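Local coordinates for plasmin and fibronectin-binding protein A (Streptococcus pneumoniae, PDB 4MR0) that acts as a fibronectin-dependent adhesin and invasin on the pneumococcal surface, binding human fibronectin, plasmin, plasminogen and serum albumin, at residues Asn333-Lys338 / Asn368-Asn373; Asn392-Lys397 / Asn436-Ala441; Lys468-Asn473 / Ser498-Lys503. One frame throughout, in Å; residues are numbered along the deposited sequence.

Interaction 1. Residues Asn333-Lys338 / Asn368-Asn373; sequences NSYFGK and NNHFDN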
ATOM      1  N   ASN A 333       4.747  11.613   2.736  1.00 12.41           N
ATOM      2  CA  ASN A 333       4.707  12.787   1.865  1.00 15.04           C
ATOM      3  C   ASN A 333       4.653  12.476   0.380  1.00 15.53           C
ATOM      4  O   ASN A 333       5.171  13.237  -0.443  1.00 14.73           O
ATOM      5  CB  ASN A 333       5.925  13.672   2.150  1.00 17.11           C
ATOM      6  CG  ASN A 333       6.161  13.874   3.638  1.00 18.91           C
ATOM      7  OD1 ASN A 333       5.222  14.115   4.397  1.00 17.10           O
ATOM      8  ND2 ASN A 333       7.420  13.777   4.062  1.00 17.30           N
ATOM      9  N   SER A 334       4.004  11.372   0.027  1.00 15.60           N
ATOM     10  CA  SER A 334       3.927  10.986  -1.368  1.00 15.91           C
ATOM     11  C   SER A 334       2.521  11.039  -1.928  1.00 16.92           C
ATOM     12  O   SER A 334       1.539  10.993  -1.192  1.00 18.45           O
ATOM     13  CB  SER A 334       4.526   9.589  -1.548  1.00 14.28           C
ATOM     14  OG  SER A 334       5.895   9.598  -1.180  1.00 13.07           O
ATOM     15  N   TYR A 335       2.436  11.136  -3.248  1.00 18.29           N
ATOM     16  CA  TYR A 335       1.158  11.221  -3.930  1.00 17.92           C
ATOM     17  C   TYR A 335       0.870   9.976  -4.762  1.00 16.79           C
ATOM     18  O   TYR A 335       1.754   9.438  -5.430  1.00 17.09           O
ATOM     19  CB  TYR A 335       1.145  12.482  -4.807  1.00 19.63           C
ATOM     20  CG  TYR A 335      -0.058  12.611  -5.706  1.00 21.87           C
ATOM     21  CD1 TYR A 335      -0.135  11.898  -6.902  1.00 21.84           C
ATOM     22  CD2 TYR A 335      -1.126  13.440  -5.358  1.00 23.27           C
ATOM     23  CE1 TYR A 335      -1.244  12.004  -7.730  1.00 23.94           C
ATOM     24  CE2 TYR A 335      -2.244  13.554  -6.181  1.00 22.87           C
ATOM     25  CZ  TYR A 335      -2.296  12.831  -7.365  1.00 23.89           C
ATOM     26  OH  TYR A 335      -3.401  12.914  -8.177  1.00 23.29           O
ATOM     27  N   PHE A 336      -0.380   9.524  -4.712  1.00 14.96           N
ATOM     28  CA  PHE A 336      -0.801   8.346  -5.454  1.00 16.46           C
ATOM     29  C   PHE A 336      -2.041   8.667  -6.276  1.00 16.77           C
ATOM     30  O   PHE A 336      -3.056   9.112  -5.733  1.00 16.99           O
ATOM     31  CB  PHE A 336      -1.094   7.196  -4.487  1.00 13.56           C
ATOM     32  CG  PHE A 336       0.071   6.839  -3.607  1.00 13.94           C
ATOM     33  CD1 PHE A 336       0.447   7.672  -2.550  1.00 13.30           C
ATOM     34  CD2 PHE A 336       0.806   5.679  -3.841  1.00 12.77           C
ATOM     35  CE1 PHE A 336       1.538   7.352  -1.744  1.00 14.99           C
ATOM     36  CE2 PHE A 336       1.903   5.350  -3.038  1.00 13.16           C
ATOM     37  CZ  PHE A 336       2.268   6.187  -1.989  1.00 12.73           C
ATOM     38  N   GLY A 337      -1.953   8.441  -7.585  1.00 18.05           N
ATOM     39  CA  GLY A 337      -3.078   8.723  -8.460  1.00 19.06           C
ATOM     40  C   GLY A 337      -2.950   8.072  -9.824  1.00 20.29           C
ATOM     41  O   GLY A 337      -2.422   6.965  -9.958  1.00 21.79           O
ATOM     42  N   LYS A 338      -3.436   8.759 -10.849  1.00 21.80           N
ATOM     43  CA  LYS A 338      -3.364   8.229 -12.204  1.00 22.46           C
ATOM     44  C   LYS A 338      -2.400   9.057 -13.042  1.00 22.29           C
ATOM     45  O   LYS A 338      -1.877  10.070 -12.579  1.00 22.46           O
ATOM     46  CB  LYS A 338      -4.754   8.246 -12.845  1.00 22.83           C
ATOM     47  CG  LYS A 338      -5.273   9.645 -13.181  1.00 24.10           C
ATOM     48  CD  LYS A 338      -6.607   9.567 -13.908  1.00 25.96           C
ATOM     49  CE  LYS A 338      -7.028  10.924 -14.473  1.00 27.49           C
ATOM     50  NZ  LYS A 338      -7.299  11.929 -13.413  1.00 29.33           N
ATOM     51  N   ASN A 368       1.343  11.362   6.124  1.00 14.01           N
ATOM     52  CA  ASN A 368       1.116  12.519   5.281  1.00 17.22           C
ATOM     53  C   ASN A 368       1.148  12.273   3.769  1.00 16.92           C
ATOM     54  O   ASN A 368       1.778  13.039   3.036  1.00 16.20           O
ATOM     55  CB  ASN A 368       2.161  13.574   5.654  1.00 19.86           C
ATOM     56  CG  ASN A 368       2.175  13.875   7.143  1.00 25.91           C
ATOM     57  OD1 ASN A 368       3.219  14.207   7.719  1.00 31.04           O
ATOM     58  ND2 ASN A 368       1.012  13.773   7.775  1.00 27.61           N
ATOM     59  N   ASN A 369       0.491  11.209   3.306  1.00 16.94           N
ATOM     60  CA  ASN A 369       0.436  10.916   1.871  1.00 17.28           C
ATOM     61  C   ASN A 369      -0.921  11.346   1.328  1.00 18.31           C
ATOM     62  O   ASN A 369      -1.869  11.539   2.094  1.00 19.28           O
ATOM     63  CB  ASN A 369       0.590   9.415   1.595  1.00 16.63           C
ATOM     64  CG  ASN A 369       1.884   8.850   2.131  1.00 15.21           C
ATOM     65  OD1 ASN A 369       1.906   8.165   3.165  1.00 16.07           O
ATOM     66  ND2 ASN A 369       2.976   9.140   1.441  1.00 12.60           N
ATOM     67  N   HIS A 370      -1.013  11.486   0.008  1.00 17.18           N
ATOM     68  CA  HIS A 370      -2.275  11.845  -0.636  1.00 17.30           C
ATOM     69  C   HIS A 370      -2.678  10.682  -1.548  1.00 17.84           C
ATOM     70  O   HIS A 370      -2.038  10.429  -2.567  1.00 17.87           O
ATOM     71  CB  HIS A 370      -2.121  13.124  -1.471  1.00 17.85           C
ATOM     72  CG  HIS A 370      -3.394  13.583  -2.115  1.00 21.48           C
ATOM     73  ND1 HIS A 370      -3.471  14.727  -2.880  1.00 22.18           N
ATOM     74  CD2 HIS A 370      -4.643  13.055  -2.102  1.00 20.64           C
ATOM     75  CE1 HIS A 370      -4.711  14.886  -3.310  1.00 21.36           C
ATOM     76  NE2 HIS A 370      -5.442  13.885  -2.853  1.00 21.53           N
ATOM     77  N   PHE A 371      -3.729   9.965  -1.167  1.00 16.51           N
ATOM     78  CA  PHE A 371      -4.216   8.834  -1.951  1.00 16.35           C
ATOM     79  C   PHE A 371      -5.383   9.381  -2.765  1.00 18.07           C
ATOM     80  O   PHE A 371      -6.523   9.424  -2.296  1.00 17.02           O
ATOM     81  CB  PHE A 371      -4.672   7.726  -1.014  1.00 16.50           C
ATOM     82  CG  PHE A 371      -3.582   7.213  -0.114  1.00 17.13           C
ATOM     83  CD1 PHE A 371      -2.509   6.497  -0.638  1.00 16.52           C
ATOM     84  CD2 PHE A 371      -3.623   7.455   1.254  1.00 16.05           C
ATOM     85  CE1 PHE A 371      -1.483   6.025   0.198  1.00 16.50           C
ATOM     86  CE2 PHE A 371      -2.605   6.988   2.098  1.00 18.04           C
ATOM     87  CZ  PHE A 371      -1.536   6.274   1.568  1.00 15.51           C
ATOM     88  N   ASP A 372      -5.074   9.784  -3.994  1.00 18.38           N
ATOM     89  CA  ASP A 372      -6.032  10.418  -4.888  1.00 19.38           C
ATOM     90  C   ASP A 372      -6.905   9.530  -5.771  1.00 19.75           C
ATOM     91  O   ASP A 372      -6.560   9.235  -6.919  1.00 18.71           O
ATOM     92  CB  ASP A 372      -5.280  11.420  -5.765  1.00 20.52           C
ATOM     93  CG  ASP A 372      -6.176  12.514  -6.314  1.00 23.36           C
ATOM     94  OD1 ASP A 372      -7.405  12.442  -6.120  1.00 24.97           O
ATOM     95  OD2 ASP A 372      -5.639  13.447  -6.944  1.00 21.98           O
ATOM     96  N   ASN A 373      -8.045   9.123  -5.225  1.00 20.40           N
ATOM     97  CA  ASN A 373      -9.020   8.309  -5.948  1.00 22.11           C
ATOM     98  C   ASN A 373      -8.569   6.891  -6.309  1.00 22.18           C
ATOM     99  O   ASN A 373      -8.660   6.489  -7.472  1.00 23.80           O
ATOM    100  CB  ASN A 373      -9.461   9.068  -7.218  1.00 22.09           C
ATOM    101  CG  ASN A 373     -10.795   8.585  -7.766  1.00 23.36           C
ATOM    102  OD1 ASN A 373     -11.751   8.367  -7.013  1.00 22.30           O
ATOM    103  ND2 ASN A 373     -10.874   8.432  -9.088  1.00 23.10           N
TER
HETATM  104  O   HOH W   1       5.563  13.201   7.316  1.00 40.24           O
HETATM  105  O   HOH W   2      -8.858  10.395 -10.803  1.00 26.70           O
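F336 and Y335, neighbours on one strand, use opposite faces of the sheet to meet the next rung of a right-handed parallel beta-helix, the pectate-lyase-like fold of this adhesin. F336 and F371 lie side by side, their side chains heading the same way. CE1 of F371 sits over one face of the F336 ring, toward its rim, and the two CD1 atoms are 3.7 Å apart; the two rings meet obliquely. F285 stacks on F336, so the aromatic row continues into the preceding coil, on the inner side of the wall.

The Y335 side is more polar. Its ring edge is turned toward the face of H370 in a T-shaped pair, planes at 85°, and H370 NE2 is held in turn by D395. Main-chain bonds keep the two rungs in step: H370 N to S334 O, F336 N to H370 O, and D372 N to F336 O at 2.7 Å. The far end of the tyrosine reaches D372. With CG anti to the backbone N (chi1 173°), the phenol runs along the sheet, and Y335 OH donates to D372 OD2 at 2.6 Å, on the anti side of the carboxylate and 25° out of its plane.

Interaction 2. Residues Asn392-Lys397 / Asn436-Ala441; sequences NRFDKK and NIFNIA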
ATOM      1  N   ASN A 392      -2.895  11.310   6.635  1.00 14.73           N
ATOM      2  CA  ASN A 392      -3.021  11.101   5.199  1.00 15.38           C
ATOM      3  C   ASN A 392      -4.338  11.675   4.687  1.00 17.64           C
ATOM      4  O   ASN A 392      -5.275  11.891   5.451  1.00 15.29           O
ATOM      5  CB  ASN A 392      -2.977   9.607   4.880  1.00 15.23           C
ATOM      6  CG  ASN A 392      -1.680   8.958   5.308  1.00 14.51           C
ATOM      7  OD1 ASN A 392      -0.659   9.077   4.629  1.00 13.45           O
ATOM      8  ND2 ASN A 392      -1.710   8.273   6.452  1.00 11.69           N
ATOM      9  N   ARG A 393      -4.394  11.928   3.386  1.00 18.78           N
ATOM     10  CA  ARG A 393      -5.601  12.437   2.757  1.00 19.68           C
ATOM     11  C   ARG A 393      -6.085  11.394   1.745  1.00 19.60           C
ATOM     12  O   ARG A 393      -5.372  11.056   0.799  1.00 18.70           O
ATOM     13  CB  ARG A 393      -5.308  13.764   2.056  1.00 23.98           C
ATOM     14  CG  ARG A 393      -6.416  14.219   1.132  1.00 30.74           C
ATOM     15  CD  ARG A 393      -6.115  15.587   0.558  1.00 36.04           C
ATOM     16  NE  ARG A 393      -7.059  15.944  -0.496  1.00 42.09           N
ATOM     17  CZ  ARG A 393      -7.037  17.099  -1.156  1.00 44.84           C
ATOM     18  NH1 ARG A 393      -6.116  18.012  -0.867  1.00 45.99           N
ATOM     19  NH2 ARG A 393      -7.930  17.336  -2.110  1.00 45.78           N
ATOM     20  N   PHE A 394      -7.287  10.871   1.952  1.00 19.42           N
ATOM     21  CA  PHE A 394      -7.840   9.868   1.042  1.00 20.20           C
ATOM     22  C   PHE A 394      -9.011  10.477   0.293  1.00 22.77           C
ATOM     23  O   PHE A 394     -10.049  10.766   0.898  1.00 24.06           O
ATOM     24  CB  PHE A 394      -8.366   8.645   1.800  1.00 18.16           C
ATOM     25  CG  PHE A 394      -7.342   7.947   2.654  1.00 18.13           C
ATOM     26  CD1 PHE A 394      -6.839   8.552   3.805  1.00 17.33           C
ATOM     27  CD2 PHE A 394      -6.933   6.649   2.341  1.00 16.23           C
ATOM     28  CE1 PHE A 394      -5.949   7.873   4.638  1.00 16.08           C
ATOM     29  CE2 PHE A 394      -6.047   5.958   3.159  1.00 16.81           C
ATOM     30  CZ  PHE A 394      -5.551   6.566   4.315  1.00 18.24           C
ATOM     31  N   ASP A 395      -8.858  10.670  -1.012  1.00 21.99           N
ATOM     32  CA  ASP A 395      -9.942  11.230  -1.808  1.00 24.34           C
ATOM     33  C   ASP A 395     -10.578  10.140  -2.658  1.00 25.26           C
ATOM     34  O   ASP A 395      -9.899   9.224  -3.124  1.00 23.74           O
ATOM     35  CB  ASP A 395      -9.432  12.351  -2.718  1.00 26.09           C
ATOM     36  CG  ASP A 395      -9.016  13.595  -1.944  1.00 29.62           C
ATOM     37  OD1 ASP A 395      -9.729  13.978  -0.989  1.00 32.21           O
ATOM     38  OD2 ASP A 395      -7.985  14.200  -2.303  1.00 31.63           O
ATOM     39  N   LYS A 396     -11.887  10.231  -2.845  1.00 25.24           N
ATOM     40  CA  LYS A 396     -12.600   9.252  -3.654  1.00 26.44           C
ATOM     41  C   LYS A 396     -13.703   9.968  -4.407  1.00 28.31           C
ATOM     42  O   LYS A 396     -14.614  10.538  -3.806  1.00 29.12           O
ATOM     43  CB  LYS A 396     -13.186   8.150  -2.770  1.00 25.65           C
ATOM     44  CG  LYS A 396     -13.893   7.036  -3.533  1.00 25.37           C
ATOM     45  CD  LYS A 396     -12.959   6.289  -4.474  1.00 25.63           C
ATOM     46  CE  LYS A 396     -13.677   5.111  -5.126  1.00 26.01           C
ATOM     47  NZ  LYS A 396     -12.868   4.466  -6.199  1.00 24.89           N
ATOM     48  N   LYS A 397     -13.606   9.952  -5.729  1.00 30.11           N
ATOM     49  CA  LYS A 397     -14.591  10.610  -6.571  1.00 31.05           C
ATOM     50  C   LYS A 397     -15.678   9.636  -7.011  1.00 31.72           C
ATOM     51  O   LYS A 397     -15.626   8.441  -6.707  1.00 30.49           O
ATOM     52  CB  LYS A 397     -13.908  11.213  -7.800  1.00 31.64           C
ATOM     53  CG  LYS A 397     -12.895  12.298  -7.475  1.00 35.12           C
ATOM     54  CD  LYS A 397     -12.396  12.982  -8.742  1.00 39.06           C
ATOM     55  CE  LYS A 397     -11.314  12.183  -9.450  1.00 40.66           C
ATOM     56  NZ  LYS A 397      -9.952  12.610  -9.004  1.00 42.99           N
ATOM     57  N   ASN A 436      -6.444  11.287   9.914  1.00 15.55           N
ATOM     58  CA  ASN A 436      -6.493  11.206   8.456  1.00 15.75           C
ATOM     59  C   ASN A 436      -7.753  11.930   7.984  1.00 15.99           C
ATOM     60  O   ASN A 436      -8.737  12.007   8.719  1.00 17.08           O
ATOM     61  CB  ASN A 436      -6.558   9.744   7.998  1.00 12.65           C
ATOM     62  CG  ASN A 436      -5.340   8.947   8.410  1.00 12.07           C
ATOM     63  OD1 ASN A 436      -4.276   9.068   7.810  1.00 13.19           O
ATOM     64  ND2 ASN A 436      -5.487   8.137   9.451  1.00 11.33           N
ATOM     65  N   ILE A 437      -7.723  12.455   6.766  1.00 17.13           N
ATOM     66  CA  ILE A 437      -8.887  13.143   6.219  1.00 18.01           C
ATOM     67  C   ILE A 437      -9.406  12.329   5.041  1.00 19.13           C
ATOM     68  O   ILE A 437      -8.630  11.921   4.173  1.00 19.00           O
ATOM     69  CB  ILE A 437      -8.549  14.561   5.702  1.00 20.33           C
ATOM     70  CG1 ILE A 437      -7.914  15.396   6.813  1.00 20.55           C
ATOM     71  CG2 ILE A 437      -9.823  15.247   5.199  1.00 19.85           C
ATOM     72  CD1 ILE A 437      -6.458  15.068   7.070  1.00 25.58           C
ATOM     73  N   PHE A 438     -10.712  12.082   5.021  1.00 18.94           N
ATOM     74  CA  PHE A 438     -11.323  11.336   3.926  1.00 18.11           C
ATOM     75  C   PHE A 438     -12.380  12.208   3.249  1.00 21.21           C
ATOM     76  O   PHE A 438     -13.242  12.781   3.922  1.00 20.77           O
ATOM     77  CB  PHE A 438     -12.004  10.053   4.428  1.00 17.52           C
ATOM     78  CG  PHE A 438     -11.095   9.115   5.181  1.00 17.53           C
ATOM     79  CD1 PHE A 438     -10.710   9.393   6.490  1.00 14.21           C
ATOM     80  CD2 PHE A 438     -10.647   7.940   4.587  1.00 15.58           C
ATOM     81  CE1 PHE A 438      -9.900   8.509   7.205  1.00 17.18           C
ATOM     82  CE2 PHE A 438      -9.836   7.047   5.291  1.00 17.14           C
ATOM     83  CZ  PHE A 438      -9.460   7.333   6.600  1.00 16.67           C
ATOM     84  N   ASN A 439     -12.301  12.316   1.924  1.00 20.37           N
ATOM     85  CA  ASN A 439     -13.274  13.080   1.145  1.00 24.00           C
ATOM     86  C   ASN A 439     -13.872  12.067   0.186  1.00 23.96           C
ATOM     87  O   ASN A 439     -13.261  11.721  -0.823  1.00 24.31           O
ATOM     88  CB  ASN A 439     -12.588  14.216   0.384  1.00 25.46           C
ATOM     89  CG  ASN A 439     -11.930  15.214   1.313  1.00 28.48           C
ATOM     90  OD1 ASN A 439     -12.584  15.783   2.188  1.00 27.32           O
ATOM     91  ND2 ASN A 439     -10.629  15.426   1.135  1.00 28.89           N
ATOM     92  N   ILE A 440     -15.061  11.582   0.522  1.00 24.63           N
ATOM     93  CA  ILE A 440     -15.727  10.557  -0.271  1.00 25.92           C
ATOM     94  C   ILE A 440     -16.987  11.023  -0.991  1.00 27.30           C
ATOM     95  O   ILE A 440     -17.873  11.639  -0.393  1.00 27.76           O
ATOM     96  CB  ILE A 440     -16.078   9.358   0.630  1.00 24.85           C
ATOM     97  CG1 ILE A 440     -14.795   8.819   1.278  1.00 24.01           C
ATOM     98  CG2 ILE A 440     -16.781   8.278  -0.178  1.00 24.24           C
ATOM     99  CD1 ILE A 440     -15.024   7.789   2.373  1.00 21.82           C
ATOM    100  N   ALA A 441     -17.058  10.709  -2.281  1.00 28.30           N
ATOM    101  CA  ALA A 441     -18.204  11.073  -3.106  1.00 29.03           C
ATOM    102  C   ALA A 441     -18.859   9.813  -3.659  1.00 28.89           C
ATOM    103  O   ALA A 441     -19.999   9.847  -4.114  1.00 30.58           O
ATOM    104  CB  ALA A 441     -17.761  11.981  -4.247  1.00 28.89           C
TER
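N436 OD1 is gripped twice by N392. The backbone N of N392 donates to it at 2.9 Å from a position tilted out of the carbonyl plane, and N392 ND2 donates at 3.0 Å within that plane. The two amides lie side by side and nearly coplanar, 8° apart. Each amide is fixed by further bonds: N392 OD1 accepts a hydrogen bond from the backbone N of N369 in the coil before, N392 ND2 also bonds to I366 O, and N436 ND2 donates a hydrogen bond to I389 O. These buried polar groups thus have partners within the wall.

Next along the strands, F394 and F438 form an offset stack, centroids 4.6 Å apart and planes at 13°. F438 CE2 lies over the rim of the F394 ring, while I437 O and N436 OD1 sit at that ring's edge. Both phenylalanines keep CG beside the backbone N (chi1 near -58° in both), which gives the rings the same heading. L412 and V413 touch both of them.

On the face of R393 and I437, N439 ND2 donates to D395 OD1 at 2.7 Å, nearly along the C-O axis and in its own amide plane. D395 OD2 receives R393 NE in a salt bridge of 2.7 Å and also binds H370 NE2, so the carboxylate is shared among three side chains. Main-chain bonds run in parallel register from I437 N to N392 O through A441 N to K396 O. Rows of hydrogen-bonded asparagines and of stacked phenylalanines at equivalent positions of successive coils, joined by parallel strands, are characteristic of right-handed parallel beta-helices.

Interaction 3. Residues Lys468-Asn473 / Ser498-Lys503; sequences KNVINN and SIFGGK
F500 meets the 468-473 strand through both its backbone and its ring. Its N donates to I471 O at 2.7 Å, and its O accepts from N473 N at 2.8 Å. The ring lies beside the N472 side chain, pointing the same way: N472 OD1 is 3.5 Å from F500 CD1, with amide and ring planes 49° apart, and V470 CG1 approaches CE1 more loosely. On the other face of the sheet I471 CD1 faces I499 CG1 at 4.4 Å. Toward the start of the strands, S498 N bonds to N469 O, and S498 O takes I471 N almost straight, at 174°.

These are successive rungs of the parallel beta-helix, from two adjacent PbH1 repeats, with I471 and I499 packing inward against I483. N472 is oriented by its ND2, which donates to N439 OD1 of the previous coil, while Y523 of the following coil stacks on the F500 ring. Past F500, G501, having no side chain, brings its CA within 3.1 Å of N473 O in a CA-H...O contact. N473 O also receives a water, which is weakly bonded by G502 N, and N473 OD1 is tied to S475 OG.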
ATOM      1  N   LYS A 468      -9.338  10.810  16.032  1.00 17.44           N
ATOM      2  CA  LYS A 468      -9.240  12.111  15.389  1.00 18.47           C
ATOM      3  C   LYS A 468      -9.227  12.144  13.869  1.00 18.93           C
ATOM      4  O   LYS A 468      -8.625  13.030  13.272  1.00 19.43           O
ATOM      5  CB  LYS A 468      -8.016  12.855  15.933  1.00 21.74           C
ATOM      6  CG  LYS A 468      -8.166  13.244  17.406  1.00 24.57           C
ATOM      7  CD  LYS A 468      -7.017  14.107  17.910  1.00 28.96           C
ATOM      8  CE  LYS A 468      -7.309  14.598  19.336  1.00 33.14           C
ATOM      9  NZ  LYS A 468      -6.194  15.403  19.926  1.00 36.43           N
ATOM     10  N   ASN A 469      -9.890  11.182  13.242  1.00 19.13           N
ATOM     11  CA  ASN A 469      -9.971  11.172  11.794  1.00 19.03           C
ATOM     12  C   ASN A 469     -11.162  12.037  11.393  1.00 20.43           C
ATOM     13  O   ASN A 469     -12.130  12.168  12.151  1.00 20.42           O
ATOM     14  CB  ASN A 469     -10.182   9.753  11.272  1.00 18.54           C
ATOM     15  CG  ASN A 469      -9.033   8.839  11.605  1.00 15.75           C
ATOM     16  OD1 ASN A 469      -9.061   8.121  12.603  1.00 17.00           O
ATOM     17  ND2 ASN A 469      -8.006   8.866  10.775  1.00 13.40           N
ATOM     18  N   VAL A 470     -11.086  12.619  10.203  1.00 19.21           N
ATOM     19  CA  VAL A 470     -12.166  13.453   9.696  1.00 20.56           C
ATOM     20  C   VAL A 470     -12.696  12.849   8.404  1.00 22.26           C
ATOM     21  O   VAL A 470     -11.979  12.757   7.406  1.00 22.98           O
ATOM     22  CB  VAL A 470     -11.687  14.891   9.412  1.00 20.64           C
ATOM     23  CG1 VAL A 470     -12.810  15.693   8.758  1.00 21.67           C
ATOM     24  CG2 VAL A 470     -11.245  15.555  10.704  1.00 20.78           C
ATOM     25  N   ILE A 471     -13.956  12.435   8.433  1.00 21.41           N
ATOM     26  CA  ILE A 471     -14.582  11.839   7.274  1.00 21.77           C
ATOM     27  C   ILE A 471     -15.641  12.764   6.677  1.00 22.64           C
ATOM     28  O   ILE A 471     -16.632  13.091   7.328  1.00 21.84           O
ATOM     29  CB  ILE A 471     -15.239  10.495   7.646  1.00 22.33           C
ATOM     30  CG1 ILE A 471     -14.168   9.529   8.165  1.00 23.48           C
ATOM     31  CG2 ILE A 471     -15.969   9.907   6.434  1.00 21.95           C
ATOM     32  CD1 ILE A 471     -14.705   8.167   8.589  1.00 25.11           C
ATOM     33  N   ASN A 472     -15.413  13.192   5.441  1.00 23.65           N
ATOM     34  CA  ASN A 472     -16.358  14.053   4.740  1.00 26.12           C
ATOM     35  C   ASN A 472     -17.020  13.218   3.647  1.00 26.47           C
ATOM     36  O   ASN A 472     -16.509  13.117   2.530  1.00 26.88           O
ATOM     37  CB  ASN A 472     -15.635  15.249   4.116  1.00 25.39           C
ATOM     38  CG  ASN A 472     -14.941  16.110   5.147  1.00 25.91           C
ATOM     39  OD1 ASN A 472     -15.561  16.559   6.111  1.00 25.58           O
ATOM     40  ND2 ASN A 472     -13.647  16.349   4.950  1.00 25.06           N
ATOM     41  N   ASN A 473     -18.149  12.607   3.980  1.00 28.23           N
ATOM     42  CA  ASN A 473     -18.863  11.776   3.026  1.00 31.26           C
ATOM     43  C   ASN A 473     -20.096  12.480   2.455  1.00 34.07           C
ATOM     44  O   ASN A 473     -21.115  12.612   3.137  1.00 33.07           O
ATOM     45  CB  ASN A 473     -19.291  10.458   3.688  1.00 28.67           C
ATOM     46  CG  ASN A 473     -19.769   9.426   2.675  1.00 29.76           C
ATOM     47  OD1 ASN A 473     -20.084   9.763   1.532  1.00 29.23           O
ATOM     48  ND2 ASN A 473     -19.831   8.165   3.093  1.00 25.65           N
ATOM     49  N   SER A 498     -14.509  12.754  13.543  1.00 19.62           N
ATOM     50  CA  SER A 498     -15.564  13.632  13.040  1.00 22.50           C
ATOM     51  C   SER A 498     -16.096  13.066  11.725  1.00 23.40           C
ATOM     52  O   SER A 498     -15.343  12.879  10.768  1.00 24.16           O
ATOM     53  CB  SER A 498     -15.034  15.052  12.806  1.00 23.07           C
ATOM     54  OG  SER A 498     -14.733  15.709  14.025  1.00 26.39           O
ATOM     55  N   ILE A 499     -17.396  12.794  11.678  1.00 23.34           N
ATOM     56  CA  ILE A 499     -18.014  12.246  10.480  1.00 24.50           C
ATOM     57  C   ILE A 499     -19.098  13.163   9.911  1.00 26.43           C
ATOM     58  O   ILE A 499     -20.134  13.379  10.544  1.00 27.30           O
ATOM     59  CB  ILE A 499     -18.629  10.864  10.770  1.00 23.23           C
ATOM     60  CG1 ILE A 499     -17.559   9.941  11.361  1.00 23.62           C
ATOM     61  CG2 ILE A 499     -19.199  10.269   9.490  1.00 21.11           C
ATOM     62  CD1 ILE A 499     -18.059   8.560  11.716  1.00 25.89           C
ATOM     63  N   PHE A 500     -18.853  13.695   8.714  1.00 27.50           N
ATOM     64  CA  PHE A 500     -19.808  14.588   8.055  1.00 28.95           C
ATOM     65  C   PHE A 500     -20.493  13.912   6.867  1.00 30.99           C
ATOM     66  O   PHE A 500     -19.897  13.792   5.794  1.00 32.38           O
ATOM     67  CB  PHE A 500     -19.116  15.851   7.525  1.00 27.36           C
ATOM     68  CG  PHE A 500     -18.462  16.695   8.581  1.00 26.72           C
ATOM     69  CD1 PHE A 500     -17.254  16.310   9.155  1.00 26.76           C
ATOM     70  CD2 PHE A 500     -19.037  17.904   8.974  1.00 27.28           C
ATOM     71  CE1 PHE A 500     -16.626  17.120  10.110  1.00 25.80           C
ATOM     72  CE2 PHE A 500     -18.419  18.718   9.926  1.00 25.54           C
ATOM     73  CZ  PHE A 500     -17.210  18.325  10.492  1.00 25.33           C
ATOM     74  N   GLY A 501     -21.733  13.472   7.050  1.00 30.26           N
ATOM     75  CA  GLY A 501     -22.457  12.856   5.951  1.00 31.64           C
ATOM     76  C   GLY A 501     -22.498  11.343   5.906  1.00 32.56           C
ATOM     77  O   GLY A 501     -21.708  10.661   6.557  1.00 34.00           O
ATOM     78  N   GLY A 502     -23.436  10.820   5.125  1.00 32.76           N
ATOM     79  CA  GLY A 502     -23.574   9.385   4.995  1.00 33.94           C
ATOM     80  C   GLY A 502     -24.805   8.840   5.687  1.00 35.71           C
ATOM     81  O   GLY A 502     -25.742   9.579   5.991  1.00 35.33           O
ATOM     82  N   LYS A 503     -24.796   7.537   5.940  1.00 36.61           N
ATOM     83  CA  LYS A 503     -25.912   6.870   6.595  1.00 38.74           C
ATOM     84  C   LYS A 503     -25.496   6.511   8.019  1.00 37.90           C
ATOM     85  O   LYS A 503     -25.821   7.230   8.966  1.00 38.25           O
ATOM     86  CB  LYS A 503     -26.290   5.617   5.803  1.00 40.39           C
ATOM     87  CG  LYS A 503     -27.596   4.961   6.207  1.00 43.75           C
ATOM     88  CD  LYS A 503     -28.280   4.370   4.978  1.00 46.70           C
ATOM     89  CE  LYS A 503     -29.374   3.386   5.348  1.00 48.10           C
ATOM     90  NZ  LYS A 503     -28.801   2.143   5.940  1.00 49.62           N
TER
HETATM   91  O   HOH W   3     -23.655  12.217   2.156  1.00 32.70           O

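Followed from the N terminus, the three contacts come in series. Interaction 1 closes a loop of 29 residues before interaction 2 opens, and interaction 2 closes its longer excursion of 38 residues before interaction 3 closes one of 24; none nests in or crosses another. All six strand segments run parallel along one wall of the beta-helix, so each contact joins one coil to the next. Interactions 1 and 2 adjoin through strands 364-372 and 387-396, where F371 packs on F394 and N373 OD1 accepts a hydrogen bond from K397 N. Interactions 2 and 3 adjoin through strands 431-440 and 462-473, by backbone bonds between F438 and both V470 and N472. Interactions 1 and 3 do not touch; their centres are about 20 Å apart.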